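Local coordinates for UPF0345 protein ACIAD0356 (Acinetobacter sp. ADP1, PDB 3HQX) that probably catalyses the reversible phosphorolysis of diverse purine and pyrimidine nucleosides, releasing the free base and alpha-D-ribose 1-phosphate, at residues C26-V31 against L103-H108; G42-L45 against P50-F53; V70-S75 against Y88-S93. All coordinates share one frame; numbering follows the deposited sequence.

Interaction 1: residues C26-V31 against L103-H108; sequences CISHTV and LDYVCH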
loop_
_atom_site.group_PDB
_atom_site.type_symbol
_atom_site.label_atom_id
_atom_site.label_comp_id
_atom_site.label_asym_id
_atom_site.label_seq_id
_atom_site.Cartn_x
_atom_site.Cartn_y
_atom_site.Cartn_z
ATOM N N CYS A 26 -0.586 5.436 -7.514
ATOM C CA CYS A 26 -1.582 4.474 -6.987
ATOM C C CYS A 26 -0.881 3.186 -6.597
ATOM O O CYS A 26 -0.172 2.600 -7.409
ATOM C CB CYS A 26 -2.653 4.187 -8.019
ATOM S SG CYS A 26 -3.948 3.084 -7.427
ATOM N N ILE A 27 -1.053 2.770 -5.335
ATOM C CA ILE A 27 -0.412 1.579 -4.770
ATOM C C ILE A 27 -1.497 0.725 -4.065
ATOM O O ILE A 27 -2.206 1.221 -3.224
ATOM C CB ILE A 27 0.637 1.974 -3.741
ATOM C CG1 ILE A 27 1.667 2.992 -4.294
ATOM C CG2 ILE A 27 1.339 0.704 -3.164
ATOM C CD1 ILE A 27 1.272 4.539 -4.060
ATOM N N SER A 28 -1.613 -0.530 -4.461
ATOM C CA SER A 28 -2.673 -1.365 -3.901
ATOM C C SER A 28 -2.238 -2.802 -3.687
ATOM O O SER A 28 -1.240 -3.248 -4.271
ATOM C CB SER A 28 -3.922 -1.281 -4.734
ATOM O OG SER A 28 -3.779 -1.885 -6.004
ATOM N N HIS A 29 -3.003 -3.506 -2.886
ATOM C CA HIS A 29 -2.868 -4.968 -2.700
ATOM C C HIS A 29 -4.228 -5.635 -2.844
ATOM O O HIS A 29 -5.278 -5.021 -2.595
ATOM C CB HIS A 29 -2.345 -5.292 -1.329
ATOM C CG HIS A 29 -0.906 -4.875 -1.114
ATOM N ND1 HIS A 29 -0.580 -3.589 -0.766
ATOM C CD2 HIS A 29 0.260 -5.567 -1.151
ATOM C CE1 HIS A 29 0.741 -3.501 -0.615
ATOM N NE2 HIS A 29 1.277 -4.685 -0.849
ATOM N N THR A 30 -4.158 -6.882 -3.277
ATOM C CA THR A 30 -5.322 -7.735 -3.399
ATOM C C THR A 30 -5.601 -8.396 -2.087
ATOM O O THR A 30 -4.735 -8.988 -1.477
ATOM C CB THR A 30 -5.108 -8.803 -4.442
ATOM O OG1 THR A 30 -4.887 -8.144 -5.700
ATOM C CG2 THR A 30 -6.324 -9.724 -4.556
ATOM N N VAL A 31 -6.889 -8.371 -1.720
ATOM C CA VAL A 31 -7.410 -9.023 -0.503
ATOM C C VAL A 31 -8.493 -10.048 -0.930
ATOM O O VAL A 31 -9.365 -9.721 -1.716
ATOM C CB VAL A 31 -8.042 -7.990 0.439
ATOM C CG1 VAL A 31 -8.641 -8.660 1.628
ATOM C CG2 VAL A 31 -7.004 -6.958 0.875
ATOM N N LEU A 103 -5.331 9.387 -0.281
ATOM C CA LEU A 103 -6.665 8.823 -0.418
ATOM C C LEU A 103 -6.600 7.321 -0.221
ATOM O O LEU A 103 -5.929 6.615 -1.000
ATOM C CB LEU A 103 -7.235 9.103 -1.825
ATOM C CG LEU A 103 -8.684 8.720 -2.060
ATOM C CD1 LEU A 103 -9.637 9.744 -1.369
ATOM C CD2 LEU A 103 -8.994 8.461 -3.537
ATOM N N ASP A 104 -7.263 6.817 0.824
ATOM C CA ASP A 104 -7.348 5.364 1.015
ATOM C C ASP A 104 -8.678 4.910 0.489
ATOM O O ASP A 104 -9.701 5.539 0.733
ATOM C CB ASP A 104 -7.288 4.998 2.510
ATOM C CG ASP A 104 -5.914 5.296 3.126
ATOM O OD1 ASP A 104 -5.087 4.366 3.191
ATOM O OD2 ASP A 104 -5.696 6.446 3.582
ATOM N N TYR A 105 -8.670 3.786 -0.208
ATOM C CA TYR A 105 -9.896 3.238 -0.779
ATOM C C TYR A 105 -9.935 1.707 -0.717
ATOM O O TYR A 105 -8.904 1.023 -0.555
ATOM C CB TYR A 105 -10.098 3.724 -2.229
ATOM C CG TYR A 105 -9.095 3.126 -3.178
ATOM C CD1 TYR A 105 -9.332 1.899 -3.777
ATOM C CD2 TYR A 105 -7.900 3.763 -3.452
ATOM C CE1 TYR A 105 -8.401 1.294 -4.594
ATOM C CE2 TYR A 105 -6.955 3.171 -4.298
ATOM C CZ TYR A 105 -7.211 1.947 -4.840
ATOM O OH TYR A 105 -6.242 1.423 -5.664
ATOM N N VAL A 106 -11.172 1.191 -0.819
ATOM C CA VAL A 106 -11.393 -0.238 -1.121
ATOM C C VAL A 106 -12.186 -0.294 -2.435
ATOM O O VAL A 106 -13.217 0.392 -2.606
ATOM C CB VAL A 106 -12.179 -0.900 -0.012
ATOM C CG1 VAL A 106 -12.514 -2.348 -0.410
ATOM C CG2 VAL A 106 -11.342 -0.941 1.294
ATOM N N CYS A 107 -11.699 -1.118 -3.356
ATOM C CA CYS A 107 -12.387 -1.410 -4.580
ATOM C C CYS A 107 -13.058 -2.755 -4.414
ATOM O O CYS A 107 -12.406 -3.784 -4.246
ATOM C CB CYS A 107 -11.424 -1.396 -5.754
ATOM S SG CYS A 107 -12.243 -1.565 -7.337
ATOM N N HIS A 108 -14.392 -2.715 -4.528
ATOM C CA HIS A 108 -15.242 -3.876 -4.431
ATOM C C HIS A 108 -15.598 -4.346 -5.829
ATOM O O HIS A 108 -16.138 -3.594 -6.625
ATOM C CB HIS A 108 -16.531 -3.516 -3.697
ATOM C CG HIS A 108 -16.342 -3.088 -2.288
ATOM N ND1 HIS A 108 -16.128 -1.775 -1.917
ATOM C CD2 HIS A 108 -16.315 -3.812 -1.147
ATOM C CE1 HIS A 108 -15.987 -1.727 -0.601
ATOM N NE2 HIS A 108 -16.105 -2.932 -0.112
#
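Tyr-105 OH is where the two strands meet, and both Cys-26 and Ser-28 close on it. Cys-26 SG lies 3.3 Å from Tyr-105 OH. The sulfur sits at the hydroxyl end of the ring, near the ring plane. It is 5.4 Å from the centroid of the Tyr-105 ring and 77° off the ring normal, an edge-on sulfur-aromatic contact. Ser-28 approaches the same oxygen with carbon first. Ser-28 CB is 3.7 Å from Tyr-105 OH, while Ser-28 OG stays farther away at 4.1 Å. Strand 38-44 runs between strands 26-32 and 103-109, so the backbones do not pair directly. Tyr-105 bridges the gap by laying its ring across Gly-42 of this middle strand. Its CG stands between the backbone N and the carbonyl carbon (chi1 70°), which carries the ring over the sheet surface. On the opposite face of the strand, Asp-104 reaches the second subunit, with a salt bridge to Lys-17 and a hydrogen bond to Ser-18 of that chain. The tyrosine contact itself is buried and mixed in character. A thiol sulfur and a methylene carbon lie against one phenol oxygen, and close fit rather than a defined polar bond joins the two strands here.

Interaction 2: residues G42-L45 against P50-F53; sequences GVIL and PLTF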
loop_
_atom_site.group_PDB
_atom_site.type_symbol
_atom_site.label_atom_id
_atom_site.label_comp_id
_atom_site.label_asym_id
_atom_site.label_seq_id
_atom_site.Cartn_x
_atom_site.Cartn_y
_atom_site.Cartn_z
ATOM N N GLY A 42 -6.267 0.025 -1.403
ATOM C CA GLY A 42 -5.301 0.882 -2.101
ATOM C C GLY A 42 -5.182 2.295 -1.562
ATOM O O GLY A 42 -5.973 2.712 -0.712
ATOM N N VAL A 43 -4.155 2.976 -2.085
ATOM C CA VAL A 43 -3.837 4.344 -1.759
ATOM C C VAL A 43 -3.613 5.070 -3.087
ATOM O O VAL A 43 -2.955 4.544 -4.001
ATOM C CB VAL A 43 -2.587 4.430 -0.866
ATOM C CG1 VAL A 43 -2.120 5.904 -0.719
ATOM C CG2 VAL A 43 -2.862 3.749 0.509
ATOM N N ILE A 44 -4.182 6.246 -3.173
ATOM C CA ILE A 44 -3.858 7.203 -4.251
ATOM C C ILE A 44 -3.209 8.385 -3.551
ATOM O O ILE A 44 -3.762 8.948 -2.588
ATOM C CB ILE A 44 -5.085 7.670 -5.032
ATOM C CG1 ILE A 44 -5.671 6.493 -5.806
ATOM C CG2 ILE A 44 -4.667 8.789 -6.061
ATOM C CD1 ILE A 44 -6.938 6.784 -6.532
ATOM N N LEU A 45 -2.040 8.779 -4.060
ATOM C CA LEU A 45 -1.314 9.915 -3.545
ATOM C C LEU A 45 -1.693 11.179 -4.314
ATOM O O LEU A 45 -2.252 11.083 -5.372
ATOM C CB LEU A 45 0.163 9.630 -3.690
ATOM C CG LEU A 45 0.753 8.473 -2.908
ATOM C CD1 LEU A 45 2.223 8.350 -3.251
ATOM C CD2 LEU A 45 0.574 8.721 -1.437
ATOM N N PRO A 50 -5.838 14.258 -13.410
ATOM C CA PRO A 50 -6.637 13.068 -13.123
ATOM C C PRO A 50 -6.019 11.769 -13.584
ATOM O O PRO A 50 -5.347 11.718 -14.666
ATOM C CB PRO A 50 -7.957 13.314 -13.849
ATOM C CG PRO A 50 -8.015 14.793 -14.062
ATOM C CD PRO A 50 -6.573 15.204 -14.269
ATOM N N LEU A 51 -6.227 10.740 -12.752
ATOM C CA LEU A 51 -5.799 9.402 -13.056
ATOM C C LEU A 51 -6.956 8.582 -13.641
ATOM O O LEU A 51 -8.038 8.523 -13.044
ATOM C CB LEU A 51 -5.248 8.736 -11.802
ATOM C CG LEU A 51 -4.203 9.554 -11.052
ATOM C CD1 LEU A 51 -3.803 8.646 -9.858
ATOM C CD2 LEU A 51 -2.992 9.955 -11.983
ATOM N N THR A 52 -6.732 7.915 -14.778
ATOM C CA THR A 52 -7.803 7.135 -15.443
ATOM C C THR A 52 -7.691 5.666 -15.096
ATOM O O THR A 52 -6.644 5.057 -15.327
ATOM C CB THR A 52 -7.859 7.306 -17.021
ATOM O OG1 THR A 52 -8.024 8.692 -17.384
ATOM C CG2 THR A 52 -9.037 6.575 -17.601
ATOM N N PHE A 53 -8.793 5.079 -14.599
ATOM C CA PHE A 53 -8.923 3.646 -14.459
ATOM C C PHE A 53 -10.035 3.139 -15.314
ATOM O O PHE A 53 -11.062 3.836 -15.470
ATOM C CB PHE A 53 -9.269 3.303 -13.024
ATOM C CG PHE A 53 -8.206 3.658 -12.045
ATOM C CD1 PHE A 53 -7.219 2.758 -11.770
ATOM C CD2 PHE A 53 -8.172 4.907 -11.449
ATOM C CE1 PHE A 53 -6.237 3.084 -10.853
ATOM C CE2 PHE A 53 -7.225 5.223 -10.560
ATOM C CZ PHE A 53 -6.267 4.317 -10.241
#
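This is an apolar contact between the two antiparallel sheets of the cupin-like fold. Ile-44 lies at the end of strand 38-44 in the larger sheet. Leu-51 and Phe-53 lie on strand 51-54, at an edge of the smaller sheet. The backbones stay well apart, with Ile-44 CA and Leu-51 CA separated by 9.3 Å, and the side chains fill the gap. All three of them start toward the opposite segment. The two branches of Ile-44 divide the work. Its CG2 methyl meets Leu-51 CD1 at 3.9 Å, and the Ile-44 and Leu-51 side chains slide past each other in opposite directions. The longer branch goes to the aromatic ring, where Ile-44 CD1 comes within 4.3 Å of Phe-53 CE2. Ile-44 keeps this branch extended (chi2 176°), which takes CD1 well away from its own backbone. In Leu-51, CD1 stands anti to CA (chi2 -179°), and this is the methyl that meets the isoleucine. The contact is modest in area and entirely carbon to carbon. Phe-53 also meets other rings, edge-to-face with Phe-22 and at about 25° between planes with Phe-95. Around the contact, Ile-44 packs on Leu-103 and Tyr-105 of neighbouring strand 103-109. It also touches Ile-97 of strand 94-98, the strand that pairs with 51-54 through Leu-51.

Interaction 3: residues V70-S75 against Y88-S93; sequences VKIADS and YVPGNS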
loop_
_atom_site.group_PDB
_atom_site.type_symbol
_atom_site.label_atom_id
_atom_site.label_comp_id
_atom_site.label_asym_id
_atom_site.label_seq_id
_atom_site.Cartn_x
_atom_site.Cartn_y
_atom_site.Cartn_z
ATOM N N VAL A 70 -14.150 12.872 -8.821
ATOM C CA VAL A 70 -14.175 11.808 -9.833
ATOM C C VAL A 70 -15.140 12.142 -10.942
ATOM O O VAL A 70 -16.245 12.587 -10.682
ATOM C CB VAL A 70 -14.626 10.453 -9.213
ATOM C CG1 VAL A 70 -14.491 9.364 -10.224
ATOM C CG2 VAL A 70 -13.764 10.114 -8.012
ATOM N N LYS A 71 -14.722 11.864 -12.178
ATOM C CA LYS A 71 -15.633 11.874 -13.315
ATOM C C LYS A 71 -15.822 10.449 -13.718
ATOM O O LYS A 71 -14.834 9.757 -14.137
ATOM C CB LYS A 71 -15.039 12.605 -14.501
ATOM C CG LYS A 71 -15.001 14.066 -14.320
ATOM C CD LYS A 71 -14.656 14.731 -15.622
ATOM C CE LYS A 71 -14.800 16.237 -15.514
ATOM N NZ LYS A 71 -13.889 16.871 -14.506
ATOM N N ILE A 72 -17.074 10.009 -13.618
ATOM C CA ILE A 72 -17.434 8.621 -13.871
ATOM C C ILE A 72 -18.013 8.428 -15.256
ATOM O O ILE A 72 -18.961 9.156 -15.663
ATOM C CB ILE A 72 -18.464 8.108 -12.851
ATOM C CG1 ILE A 72 -17.894 8.241 -11.431
ATOM C CG2 ILE A 72 -18.801 6.671 -13.137
ATOM C CD1 ILE A 72 -18.944 8.062 -10.313
ATOM N N ALA A 73 -17.495 7.418 -15.948
ATOM C CA ALA A 73 -18.077 6.999 -17.207
ATOM C C ALA A 73 -17.997 8.194 -18.149
ATOM O O ALA A 73 -16.908 8.789 -18.278
ATOM C CB ALA A 73 -19.515 6.495 -16.989
ATOM N N ASP A 74 -19.107 8.575 -18.795
ATOM C CA ASP A 74 -19.090 9.746 -19.671
ATOM C C ASP A 74 -19.722 10.990 -19.042
ATOM O O ASP A 74 -20.210 11.866 -19.750
ATOM C CB ASP A 74 -19.731 9.400 -21.030
ATOM C CG ASP A 74 -18.814 8.517 -21.897
ATOM O OD1 ASP A 74 -17.818 7.973 -21.350
ATOM O OD2 ASP A 74 -19.077 8.370 -23.116
ATOM N N SER A 75 -19.694 11.090 -17.712
ATOM C CA SER A 75 -20.079 12.327 -17.046
ATOM C C SER A 75 -19.057 13.413 -17.346
ATOM O O SER A 75 -17.879 13.127 -17.508
ATOM C CB SER A 75 -20.172 12.139 -15.530
ATOM O OG SER A 75 -20.244 13.416 -14.891
ATOM N N TYR A 88 -20.179 4.047 -7.753
ATOM C CA TYR A 88 -20.310 2.864 -8.602
ATOM C C TYR A 88 -19.798 3.161 -9.999
ATOM O O TYR A 88 -20.148 4.187 -10.568
ATOM C CB TYR A 88 -21.784 2.457 -8.671
ATOM C CG TYR A 88 -22.067 1.284 -9.562
ATOM C CD1 TYR A 88 -21.848 -0.010 -9.124
ATOM C CD2 TYR A 88 -22.561 1.482 -10.850
ATOM C CE1 TYR A 88 -22.097 -1.102 -9.955
ATOM C CE2 TYR A 88 -22.827 0.397 -11.692
ATOM C CZ TYR A 88 -22.592 -0.881 -11.239
ATOM O OH TYR A 88 -22.888 -1.964 -12.075
ATOM N N VAL A 89 -19.037 2.215 -10.561
ATOM C CA VAL A 89 -18.550 2.328 -11.929
ATOM C C VAL A 89 -19.082 1.138 -12.690
ATOM O O VAL A 89 -18.830 0.001 -12.327
ATOM C CB VAL A 89 -17.012 2.371 -11.969
ATOM C CG1 VAL A 89 -16.487 2.711 -13.398
ATOM C CG2 VAL A 89 -16.470 3.377 -10.879
ATOM N N PRO A 90 -19.853 1.401 -13.757
ATOM C CA PRO A 90 -20.298 0.289 -14.576
ATOM C C PRO A 90 -19.163 -0.530 -15.175
ATOM O O PRO A 90 -18.034 -0.056 -15.287
ATOM C CB PRO A 90 -21.121 0.955 -15.689
ATOM C CG PRO A 90 -20.998 2.439 -15.506
ATOM C CD PRO A 90 -20.147 2.719 -14.332
ATOM N N GLY A 91 -19.494 -1.755 -15.560
ATOM C CA GLY A 91 -18.553 -2.603 -16.301
ATOM C C GLY A 91 -18.273 -1.983 -17.657
ATOM O O GLY A 91 -19.050 -1.176 -18.166
ATOM N N ASN A 92 -17.141 -2.346 -18.242
ATOM C CA ASN A 92 -16.728 -1.824 -19.544
ATOM C C ASN A 92 -16.735 -0.312 -19.629
ATOM O O ASN A 92 -17.138 0.254 -20.611
ATOM C CB ASN A 92 -17.579 -2.416 -20.656
ATOM C CG ASN A 92 -17.498 -3.913 -20.714
ATOM O OD1 ASN A 92 -16.446 -4.513 -20.449
ATOM N ND2 ASN A 92 -18.609 -4.537 -21.097
ATOM N N SER A 93 -16.291 0.347 -18.577
ATOM C CA SER A 93 -16.327 1.788 -18.528
ATOM C C SER A 93 -15.011 2.275 -17.919
ATOM O O SER A 93 -13.978 1.579 -18.039
ATOM C CB SER A 93 -17.554 2.224 -17.711
ATOM O OG SER A 93 -17.789 3.615 -17.807
#
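Ile-72 and Ala-73 carry one side of this contact, and Tyr-88, Pro-90 and Ser-93 the other. Ile-72 places its CG2 methyl 3.8 Å from the carbonyl oxygen Tyr-88 O. Its CD1 lies near the same atom, 4.1 Å from Tyr-88 O. CG2 also touches the proline ring, with Ile-72 CG2 to Pro-90 CD at 4.3 Å. Farther along, the hydroxyl of Ser-93 rests against Ala-73. Ser-93 OG is 3.4 Å from Ala-73 CA and 3.5 Å from Ala-73 CB. Ser-93 CB points toward the 70-75 segment, and OG, anti to the nitrogen (chi1 -170°), continues to Ala-73. These are van der Waals contacts at the surface of the cupin-like fold. The Ile-72 half faces the edge of the larger sheet, while Ala-73 and Ser-93 meet beside the smaller sheet's own pairing. Strand 67-72 belongs to the smaller sheet, and strand 86-89 is an edge strand of the larger one. Ala-73 belongs to a type II' turn from Ile-72 to Ser-75. It takes the second turn position, with the positive phi of 61° that this turn requires. The turn is closed by Ser-75 N to Ile-72 O at 2.9 Å. On the other side, Thr-55 OG1 hydrogen-bonds both Pro-90 O and Ser-93 N, which ties together the ends of the loop. Backbone bonds of Ala-73 with Leu-94 and of Val-89 with Glu-59 attach the two segments to their neighbouring strands.

Interactions 1 and 2 are buried, while interaction 3 lies at the surface. Strand 38-44 joins the first two. It runs between the strands of interaction 1 and supplies one side of interaction 2. Leu-103 O to Ile-44 N, 2.8 Å, is a probable hydrogen bond that ties them directly. Interaction 1 spans this strand within one sheet. Interaction 2, and the Ile-72 part of interaction 3, link the larger sheet to the smaller one; the centres of these two interactions are about 14 Å apart. The chemistry follows: sulfur and phenol in the first, aliphatic and aromatic carbon in the second, a mix of aliphatic groups, carbonyl and hydroxyl in the third. Segments of interactions 1 and 2 also touch the second subunit.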